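Local coordinates for nudix hydrolase DR_0079 (Deinococcus radiodurans, PDB 2O5F), which hydrolyses nucleoside di- and triphosphates to monophosphates, with a marked preference for CDP and CTP, and uses magnesium as cofactor, at residues R42-Q47 and R122-P127. Sequence-based numbering, arbitrary orientation.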
loop_
_atom_site.group_PDB
_atom_site.type_symbol
_atom_site.label_atom_id
_atom_site.label_comp_id
_atom_site.label_asym_id
_atom_site.label_seq_id
_atom_site.Cartn_x
_atom_site.Cartn_y
_atom_site.Cartn_z
ATOM N N ARG A 42 -0.619 -12.053 -2.312
ATOM C CA ARG A 42 -0.365 -13.282 -1.565
ATOM C C ARG A 42 -0.555 -14.525 -2.428
ATOM O O ARG A 42 -1.540 -14.640 -3.161
ATOM C CB ARG A 42 -1.282 -13.376 -0.338
ATOM C CG ARG A 42 -0.990 -14.587 0.543
ATOM C CD ARG A 42 -1.988 -14.724 1.680
ATOM N NE ARG A 42 -3.355 -14.812 1.177
ATOM C CZ ARG A 42 -4.423 -15.040 1.936
ATOM N NH1 ARG A 42 -4.286 -15.208 3.247
ATOM N NH2 ARG A 42 -5.629 -15.094 1.386
ATOM N N ASN A 43 0.388 -15.456 -2.341
ATOM C CA ASN A 43 0.296 -16.676 -3.126
ATOM C C ASN A 43 -0.420 -17.792 -2.363
ATOM O O ASN A 43 -0.919 -17.586 -1.259
ATOM C CB ASN A 43 1.686 -17.142 -3.583
ATOM C CG ASN A 43 2.622 -17.495 -2.429
ATOM O OD1 ASN A 43 2.190 -17.754 -1.307
ATOM N ND2 ASN A 43 3.925 -17.523 -2.719
ATOM N N SER A 44 -0.468 -18.974 -2.965
ATOM C CA SER A 44 -1.143 -20.111 -2.354
ATOM C C SER A 44 -0.330 -20.713 -1.215
ATOM O O SER A 44 -0.797 -21.612 -0.517
ATOM C CB SER A 44 -1.424 -21.169 -3.420
ATOM O OG SER A 44 -0.247 -21.503 -4.118
ATOM N N GLN A 45 0.886 -20.211 -1.031
ATOM C CA GLN A 45 1.767 -20.683 0.028
ATOM C C GLN A 45 1.647 -19.803 1.272
ATOM O O GLN A 45 2.302 -20.051 2.279
ATOM C CB GLN A 45 3.213 -20.694 -0.482
ATOM C CG GLN A 45 3.525 -21.828 -1.458
ATOM C CD GLN A 45 4.459 -21.400 -2.589
ATOM O OE1 GLN A 45 4.009 -21.023 -3.680
ATOM N NE2 GLN A 45 5.764 -21.441 -2.326
ATOM N N GLY A 46 0.803 -18.779 1.199
ATOM C CA GLY A 46 0.630 -17.886 2.330
ATOM C C GLY A 46 1.746 -16.861 2.469
ATOM O O GLY A 46 1.927 -16.269 3.533
ATOM N N GLN A 47 2.500 -16.654 1.395
ATOM C CA GLN A 47 3.594 -15.686 1.398
ATOM C C GLN A 47 3.140 -14.404 0.701
ATOM O O GLN A 47 2.281 -14.436 -0.173
ATOM C CB GLN A 47 4.802 -16.262 0.659
ATOM C CG GLN A 47 5.372 -17.524 1.287
ATOM C CD GLN A 47 6.366 -18.212 0.375
ATOM O OE1 GLN A 47 6.080 -18.448 -0.800
ATOM N NE2 GLN A 47 7.533 -18.550 0.909
ATOM N N ARG A 122 -4.502 -11.949 -5.264
ATOM C CA ARG A 122 -4.113 -13.359 -5.241
ATOM C C ARG A 122 -3.412 -13.790 -6.530
ATOM O O ARG A 122 -3.967 -13.656 -7.622
ATOM C CB ARG A 122 -5.344 -14.254 -5.020
ATOM C CG ARG A 122 -6.156 -13.960 -3.765
ATOM C CD ARG A 122 -5.269 -13.898 -2.531
ATOM N NE ARG A 122 -4.403 -15.067 -2.427
ATOM C CZ ARG A 122 -4.817 -16.277 -2.071
ATOM N NH1 ARG A 122 -6.095 -16.483 -1.774
ATOM N NH2 ARG A 122 -3.956 -17.283 -2.022
ATOM N N SER A 123 -2.199 -14.319 -6.390
ATOM C CA SER A 123 -1.427 -14.794 -7.527
ATOM C C SER A 123 -0.197 -15.566 -7.088
ATOM O O SER A 123 0.440 -15.220 -6.090
ATOM C CB SER A 123 -0.966 -13.634 -8.409
ATOM O OG SER A 123 -0.216 -14.118 -9.517
ATOM N N ASP A 124 0.133 -16.617 -7.830
ATOM C CA ASP A 124 1.321 -17.400 -7.522
ATOM C C ASP A 124 2.466 -16.972 -8.430
ATOM O O ASP A 124 3.589 -17.423 -8.267
ATOM C CB ASP A 124 1.045 -18.896 -7.698
ATOM C CG ASP A 124 0.347 -19.502 -6.496
ATOM O OD1 ASP A 124 0.917 -19.448 -5.393
ATOM O OD2 ASP A 124 -0.770 -20.029 -6.647
ATOM N N ALA A 125 2.175 -16.093 -9.385
ATOM C CA ALA A 125 3.192 -15.620 -10.310
ATOM C C ALA A 125 3.955 -14.432 -9.740
ATOM O O ALA A 125 3.376 -13.565 -9.076
ATOM C CB ALA A 125 2.554 -15.224 -11.637
ATOM N N THR A 126 5.259 -14.402 -9.992
ATOM C CA THR A 126 6.084 -13.291 -9.539
ATOM C C THR A 126 5.828 -12.172 -10.540
ATOM O O THR A 126 5.927 -12.376 -11.747
ATOM C CB THR A 126 7.573 -13.643 -9.549
ATOM O OG1 THR A 126 7.822 -14.702 -8.616
ATOM C CG2 THR A 126 8.405 -12.421 -9.164
ATOM N N PRO A 127 5.474 -10.978 -10.050
ATOM C CA PRO A 127 5.191 -9.821 -10.900
ATOM C C PRO A 127 6.385 -9.339 -11.720
ATOM O O PRO A 127 7.537 -9.415 -11.276
ATOM C CB PRO A 127 4.753 -8.748 -9.903
ATOM C CG PRO A 127 4.258 -9.530 -8.736
ATOM C CD PRO A 127 5.251 -10.646 -8.635
HETATM O O HOH W 1 4.536 -17.953 -5.740
#
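Arg122 reaches across to the end of the neighbouring strand and lays the edge of its guanidinium against the backbone carbonyls of Arg42 and Asn43. Turns at chi2 and chi3 (both -51°) fold the chain this way. Arg122 NE then donates an almost straight bond to Arg42 O at 3.0 Å, in the guanidinium plane but from above the carbonyl plane. Arg42 O also takes a weak bond from Ser123 N. Arg122 NH2 makes a weak bond to Asn43 O at 3.1 Å. The side chain of Arg42 runs alongside Arg122 in the same direction. Arg42 NH2 sits over one face of the Arg122 guanidinium, toward its rim and 3.5 Å from Arg122 NH1, with the two planes 71° apart. A salt bridge from Arg42 to Glu120 probably eases this meeting of like charges. With an alanine in place of Arg122, Asn43 O would probably lose its bond across the contact, and Arg42 O would keep just the weak one from Ser123 N between the two segments.

Asp124 grips Ser44. Asp124 OD1 accepts from Ser44 N at 2.8 Å and from Ser44 OG at 2.7 Å, on the syn side and from opposite faces of the carboxylate. The end of the Asn43 side chain turns away from Asp124 into its own turn: OD1 accepts from Gln45 N and Gln47 N on opposite faces of the amide. The arrangement is a type I beta turn with an Asx turn at Asn43, tied by side chains to the loop leaving the adjacent parallel strand, at one end of the mixed sheet of the Nudix fold.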